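Local structure of mannose-6-phosphate isomerase (Helicobacter pylori, 2QH5) at residues K204-P207 with T208-K211; A231-E235 with K236-D240. The protein probably catalyses, through the N-terminal nucleotidyltransferase domain that this chain represents, formation of GDP-mannose from mannose 1-phosphate and GTP. All blocks are in the same frame, centred on the assembly; numbering follows the deposited sequence.

Contact 1. Residues K204-P207 with T208-K211; sequences KHAP and TILK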
ATOM      1  N   LYS A 204      10.432  10.787  12.080  1.00 67.40           N
ATOM      2  CA  LYS A 204      10.566  10.400  13.479  1.00 69.10           C
ATOM      3  C   LYS A 204      11.151   9.006  13.676  1.00 68.39           C
ATOM      4  O   LYS A 204      12.048   8.818  14.496  1.00 70.21           O
ATOM      5  CB  LYS A 204       9.209  10.455  14.190  1.00 74.62           C
ATOM      6  CG  LYS A 204       8.762  11.845  14.632  1.00 87.76           C
ATOM      7  CD  LYS A 204       8.041  11.814  15.995  1.00 95.51           C
ATOM      8  CE  LYS A 204       6.580  11.371  15.898  1.00 98.76           C
ATOM      9  NZ  LYS A 204       5.711  12.360  15.184  1.00 98.09           N
ATOM     10  N   HIS A 205      10.637   8.032  12.933  1.00 64.02           N
ATOM     11  CA  HIS A 205      10.858   6.636  13.292  1.00 62.81           C
ATOM     12  C   HIS A 205      11.841   5.879  12.414  1.00 63.59           C
ATOM     13  O   HIS A 205      12.502   4.948  12.884  1.00 61.27           O
ATOM     14  CB  HIS A 205       9.521   5.904  13.424  1.00 62.35           C
ATOM     15  CG  HIS A 205       8.731   6.347  14.615  1.00 67.45           C
ATOM     16  ND1 HIS A 205       7.595   7.120  14.513  1.00 59.59           N
ATOM     17  CD2 HIS A 205       8.948   6.169  15.941  1.00 71.50           C
ATOM     18  CE1 HIS A 205       7.131   7.379  15.722  1.00 60.15           C
ATOM     19  NE2 HIS A 205       7.933   6.815  16.605  1.00 71.23           N
ATOM     20  N   ALA A 206      11.939   6.279  11.148  1.00 59.97           N
ATOM     21  CA  ALA A 206      12.957   5.737  10.252  1.00 59.94           C
ATOM     22  C   ALA A 206      13.614   6.867   9.459  1.00 59.66           C
ATOM     23  O   ALA A 206      13.437   6.960   8.237  1.00 57.34           O
ATOM     24  CB  ALA A 206      12.350   4.695   9.326  1.00 59.46           C
ATOM     25  N   PRO A 207      14.379   7.732  10.157  1.00 61.43           N
ATOM     26  CA  PRO A 207      14.930   8.962   9.577  1.00 60.98           C
ATOM     27  C   PRO A 207      15.860   8.733   8.392  1.00 61.93           C
ATOM     28  O   PRO A 207      15.891   9.548   7.468  1.00 61.31           O
ATOM     29  CB  PRO A 207      15.717   9.587  10.738  1.00 59.75           C
ATOM     30  CG  PRO A 207      15.938   8.498  11.707  1.00 64.31           C
ATOM     31  CD  PRO A 207      14.784   7.562  11.565  1.00 63.12           C
ATOM     32  N   THR A 208      16.602   7.629   8.421  1.00 62.58           N
ATOM     33  CA  THR A 208      17.603   7.341   7.403  1.00 62.90           C
ATOM     34  C   THR A 208      16.995   6.632   6.203  1.00 62.30           C
ATOM     35  O   THR A 208      17.643   6.471   5.167  1.00 63.32           O
ATOM     36  CB  THR A 208      18.750   6.489   7.966  1.00 65.43           C
ATOM     37  OG1 THR A 208      18.233   5.234   8.427  1.00 67.04           O
ATOM     38  CG2 THR A 208      19.462   7.222   9.108  1.00 63.50           C
ATOM     39  N   ILE A 209      15.750   6.199   6.356  1.00 60.76           N
ATOM     40  CA  ILE A 209      14.996   5.597   5.264  1.00 54.14           C
ATOM     41  C   ILE A 209      14.314   6.709   4.481  1.00 52.82           C
ATOM     42  O   ILE A 209      14.236   6.665   3.255  1.00 55.01           O
ATOM     43  CB  ILE A 209      14.011   4.539   5.805  1.00 53.70           C
ATOM     44  CG1 ILE A 209      14.816   3.369   6.370  1.00 52.22           C
ATOM     45  CG2 ILE A 209      13.016   4.070   4.738  1.00 44.91           C
ATOM     46  CD1 ILE A 209      14.253   2.020   6.024  1.00 64.36           C
ATOM     47  N   LEU A 210      13.856   7.728   5.200  1.00 55.50           N
ATOM     48  CA  LEU A 210      13.341   8.932   4.575  1.00 55.70           C
ATOM     49  C   LEU A 210      14.459   9.682   3.851  1.00 58.70           C
ATOM     50  O   LEU A 210      14.259  10.180   2.744  1.00 61.53           O
ATOM     51  CB  LEU A 210      12.656   9.835   5.607  1.00 48.65           C
ATOM     52  CG  LEU A 210      12.156  11.181   5.071  1.00 50.27           C
ATOM     53  CD1 LEU A 210      11.029  11.007   4.062  1.00 52.33           C
ATOM     54  CD2 LEU A 210      11.721  12.079   6.193  1.00 47.36           C
ATOM     55  N   LYS A 211      15.629   9.739   4.484  1.00 62.98           N
ATOM     56  CA  LYS A 211      16.825  10.379   3.930  1.00 63.23           C
ATOM     57  C   LYS A 211      17.207   9.764   2.589  1.00 61.34           C
ATOM     58  O   LYS A 211      17.363  10.474   1.596  1.00 59.03           O
ATOM     59  CB  LYS A 211      17.995  10.233   4.912  1.00 66.92           C
ATOM     60  CG  LYS A 211      19.077  11.291   4.796  1.00 74.22           C
ATOM     61  CD  LYS A 211      18.619  12.623   5.389  1.00 86.53           C
ATOM     62  CE  LYS A 211      19.568  13.753   5.009  1.00 89.73           C
ATOM     63  NZ  LYS A 211      18.951  15.085   5.237  1.00 91.10           N
TER
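The carbonyl oxygen of Ala206 is gripped by two amides of the turn that follows it. Leu210 N reaches Ala206 O at 3.2 Å with a fairly straight N-H (161°), arriving almost in line with the C=O bond. Ile209 N approaches the same Ala206 O at 3.1 Å, but from well above the carbonyl plane, and its N-H is more bent. One residue further on, Lys211 N donates to Pro207 O at 3.0 Å, so the i to i+4 pattern is running as soon as the helix begins.

Apolar contact is slight and local. Ala206 CB lies 3.9 Å from Ile209 CB and 4.1 Å from Ile209 CG1. That second approach depends on the isoleucine torsion (chi1 -67°), which sets CG1 beside its own backbone N and CG2 anti to it. Beyond the turn Ile209 meets Met244, while Leu210 packs back on Leu199 and Lys203 of the preceding helix. At the surface, the methylene CB of Lys211 sits 3.4 Å from Pro207 O before its chain bends and carries the amine away.

Ala206 both leaves helix 195-205 and serves as N-cap residue of helix 207-216. Pro207 takes the first helical position, where a proline ring fits because no N-H is needed there. This is a tight helix-to-helix corner, with a single non-helical residue as the joint, in a nucleotidyltransferase domain of the GT-A clan.

Contact 2. Residues A231-E235 with K236-D240; sequences ARLSE and KSMQD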
ATOM      1  N   ALA A 231       7.515   8.021 -14.404  1.00 34.68           N
ATOM      2  CA  ALA A 231       8.697   8.425 -13.678  1.00 40.58           C
ATOM      3  C   ALA A 231       9.409   7.129 -13.344  1.00 42.21           C
ATOM      4  O   ALA A 231       8.741   6.151 -13.018  1.00 40.85           O
ATOM      5  CB  ALA A 231       8.317   9.158 -12.420  1.00 41.34           C
ATOM      6  N   ARG A 232      10.734   7.083 -13.510  1.00 44.53           N
ATOM      7  CA  ARG A 232      11.526   6.036 -12.853  1.00 49.85           C
ATOM      8  C   ARG A 232      12.779   6.561 -12.205  1.00 50.51           C
ATOM      9  O   ARG A 232      13.188   7.696 -12.444  1.00 51.20           O
ATOM     10  CB  ARG A 232      11.814   4.787 -13.714  1.00 49.57           C
ATOM     11  CG  ARG A 232      12.146   4.954 -15.166  1.00 60.27           C
ATOM     12  CD  ARG A 232      13.617   4.684 -15.463  1.00 69.72           C
ATOM     13  NE  ARG A 232      14.129   3.363 -15.086  1.00 69.93           N
ATOM     14  CZ  ARG A 232      15.430   3.069 -15.032  1.00 68.31           C
ATOM     15  NH1 ARG A 232      16.337   3.992 -15.324  1.00 70.54           N
ATOM     16  NH2 ARG A 232      15.838   1.860 -14.679  1.00 66.13           N
ATOM     17  N   LEU A 233      13.353   5.725 -11.352  1.00 57.65           N
ATOM     18  CA  LEU A 233      14.614   6.018 -10.705  1.00 61.47           C
ATOM     19  C   LEU A 233      15.675   5.039 -11.188  1.00 63.13           C
ATOM     20  O   LEU A 233      15.398   3.844 -11.369  1.00 62.57           O
ATOM     21  CB  LEU A 233      14.494   5.908  -9.184  1.00 62.72           C
ATOM     22  CG  LEU A 233      13.326   6.540  -8.436  1.00 65.10           C
ATOM     23  CD1 LEU A 233      12.332   5.463  -8.069  1.00 73.99           C
ATOM     24  CD2 LEU A 233      13.865   7.205  -7.183  1.00 66.77           C
ATOM     25  N   SER A 234      16.890   5.552 -11.373  1.00 64.42           N
ATOM     26  CA  SER A 234      18.039   4.751 -11.792  1.00 68.67           C
ATOM     27  C   SER A 234      18.320   3.615 -10.824  1.00 69.61           C
ATOM     28  O   SER A 234      18.076   3.739  -9.621  1.00 73.86           O
ATOM     29  CB  SER A 234      19.289   5.627 -11.885  1.00 69.31           C
ATOM     30  OG  SER A 234      19.762   5.982 -10.597  1.00 60.30           O
ATOM     31  N   GLU A 235      18.850   2.521 -11.359  1.00 69.46           N
ATOM     32  CA  GLU A 235      19.296   1.394 -10.551  1.00 71.67           C
ATOM     33  C   GLU A 235      20.339   1.855  -9.538  1.00 71.84           C
ATOM     34  O   GLU A 235      20.413   1.333  -8.428  1.00 70.02           O
ATOM     35  CB  GLU A 235      19.875   0.307 -11.453  1.00 73.47           C
ATOM     36  CG  GLU A 235      20.140  -0.997 -10.738  1.00 81.65           C
ATOM     37  CD  GLU A 235      20.651  -2.077 -11.659  1.00 92.31           C
ATOM     38  OE1 GLU A 235      21.207  -3.074 -11.147  1.00 99.66           O
ATOM     39  OE2 GLU A 235      20.499  -1.933 -12.891  1.00 95.82           O
ATOM     40  N   LYS A 236      21.121   2.853  -9.945  1.00 75.91           N
ATOM     41  CA  LYS A 236      22.130   3.513  -9.121  1.00 79.23           C
ATOM     42  C   LYS A 236      21.534   4.112  -7.843  1.00 77.30           C
ATOM     43  O   LYS A 236      22.043   3.883  -6.743  1.00 75.66           O
ATOM     44  CB  LYS A 236      22.814   4.610  -9.952  1.00 84.26           C
ATOM     45  CG  LYS A 236      23.873   5.444  -9.223  1.00 90.51           C
ATOM     46  CD  LYS A 236      25.291   5.122  -9.699  1.00 99.52           C
ATOM     47  CE  LYS A 236      25.881   3.899  -9.003  1.00104.22           C
ATOM     48  NZ  LYS A 236      27.272   3.615  -9.466  1.00103.74           N
ATOM     49  N   SER A 237      20.451   4.870  -7.998  1.00 75.95           N
ATOM     50  CA  SER A 237      19.805   5.559  -6.881  1.00 76.51           C
ATOM     51  C   SER A 237      19.178   4.582  -5.894  1.00 76.35           C
ATOM     52  O   SER A 237      19.183   4.810  -4.684  1.00 78.16           O
ATOM     53  CB  SER A 237      18.723   6.505  -7.402  1.00 77.44           C
ATOM     54  OG  SER A 237      19.225   7.329  -8.435  1.00 78.59           O
ATOM     55  N   MET A 238      18.646   3.491  -6.422  1.00 73.35           N
ATOM     56  CA  MET A 238      17.922   2.537  -5.612  1.00 72.40           C
ATOM     57  C   MET A 238      18.838   1.522  -4.956  1.00 75.12           C
ATOM     58  O   MET A 238      18.435   0.865  -4.005  1.00 73.01           O
ATOM     59  CB  MET A 238      16.866   1.830  -6.454  1.00 68.66           C
ATOM     60  CG  MET A 238      15.827   2.780  -7.009  1.00 71.12           C
ATOM     61  SD  MET A 238      14.171   2.112  -6.894  1.00 77.53           S
ATOM     62  CE  MET A 238      13.902   2.196  -5.127  1.00 66.17           C
ATOM     63  N   GLN A 239      20.065   1.411  -5.466  1.00 79.52           N
ATOM     64  CA  GLN A 239      21.053   0.445  -4.975  1.00 79.95           C
ATOM     65  C   GLN A 239      21.390   0.625  -3.506  1.00 79.70           C
ATOM     66  O   GLN A 239      21.347  -0.336  -2.737  1.00 80.76           O
ATOM     67  CB  GLN A 239      22.340   0.522  -5.798  1.00 81.07           C
ATOM     68  CG  GLN A 239      22.477  -0.569  -6.844  1.00 83.66           C
ATOM     69  CD  GLN A 239      23.612  -0.308  -7.824  1.00 85.83           C
ATOM     70  OE1 GLN A 239      24.191   0.782  -7.859  1.00 89.30           O
ATOM     71  NE2 GLN A 239      23.931  -1.313  -8.634  1.00 91.57           N
ATOM     72  N   ASP A 240      21.707   1.857  -3.119  1.00 78.74           N
ATOM     73  CA  ASP A 240      22.166   2.140  -1.762  1.00 81.00           C
ATOM     74  C   ASP A 240      21.031   2.168  -0.738  1.00 78.73           C
ATOM     75  O   ASP A 240      21.276   2.318   0.461  1.00 81.22           O
ATOM     76  CB  ASP A 240      22.935   3.463  -1.720  1.00 85.37           C
ATOM     77  CG  ASP A 240      22.017   4.667  -1.639  1.00 91.29           C
ATOM     78  OD1 ASP A 240      21.244   4.889  -2.597  1.00 96.80           O
ATOM     79  OD2 ASP A 240      22.064   5.388  -0.616  1.00 93.19           O
TER
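A strand-to-helix turn with Ser234 at the N-cap position takes the chain from strand 230-233 into helix 235-239, and its polar centre is the pair Ser234 and Ser237. Ser234 OG and Ser237 OG are hydrogen-bonded at 2.6 Å. Ser234 OG stands between its own backbone N and carbonyl carbon (chi1 73°), which turns it over the first helical turn, 2.9 Å from Ser237 N and 3.4 Å from Lys236 CB. Ser237 OG is also bonded to Ser219 OG, tying this turn to the chain just ahead of strand 221-223.

The backbone follows the same turn. Met238 N donates to Ser234 O at 3.3 Å, and Ser237 N adds a weak bond to that oxygen. Strand 230-233, paired with 78-84 in the central mixed sheet, delivers Leu233 to the inner side of this turn. There Leu233 CD1 meets Met238 SD at 4.0 Å, the two side chains crossing at about a right angle, and both also touch Leu96 of helix 90-99.

On the outer side Gln239 N bonds weakly to Glu235 O, and Gln239 CG lies 3.2 Å from that same Glu235 O. Glu235 OE1 and Gln239 NE2 remain 4.1 Å apart, their carboxylate and amide planes turned 67° from each other.

Overall arrangement
Running from the N terminus, the chain builds most of the central mixed sheet before strand 184-194 leads into helix 195-205. Contact 1 then closes the short corner between that helix and helix 207-216. Strands 221-223 and 230-233 follow as an antiparallel pair, the second also lying parallel to strand 78-84, and contact 2 closes the turn from 230-233 into helix 235-239. The two contacts come in series and neither nest nor cross. The centres of contact 1 and contact 2 are about 18 Å apart, and the nearest atoms of contact 1 and contact 2 about 7 Å, without touching. Contact 1 joins two helices, whereas contact 2 joins a sheet strand to a short helix near helix 90-99.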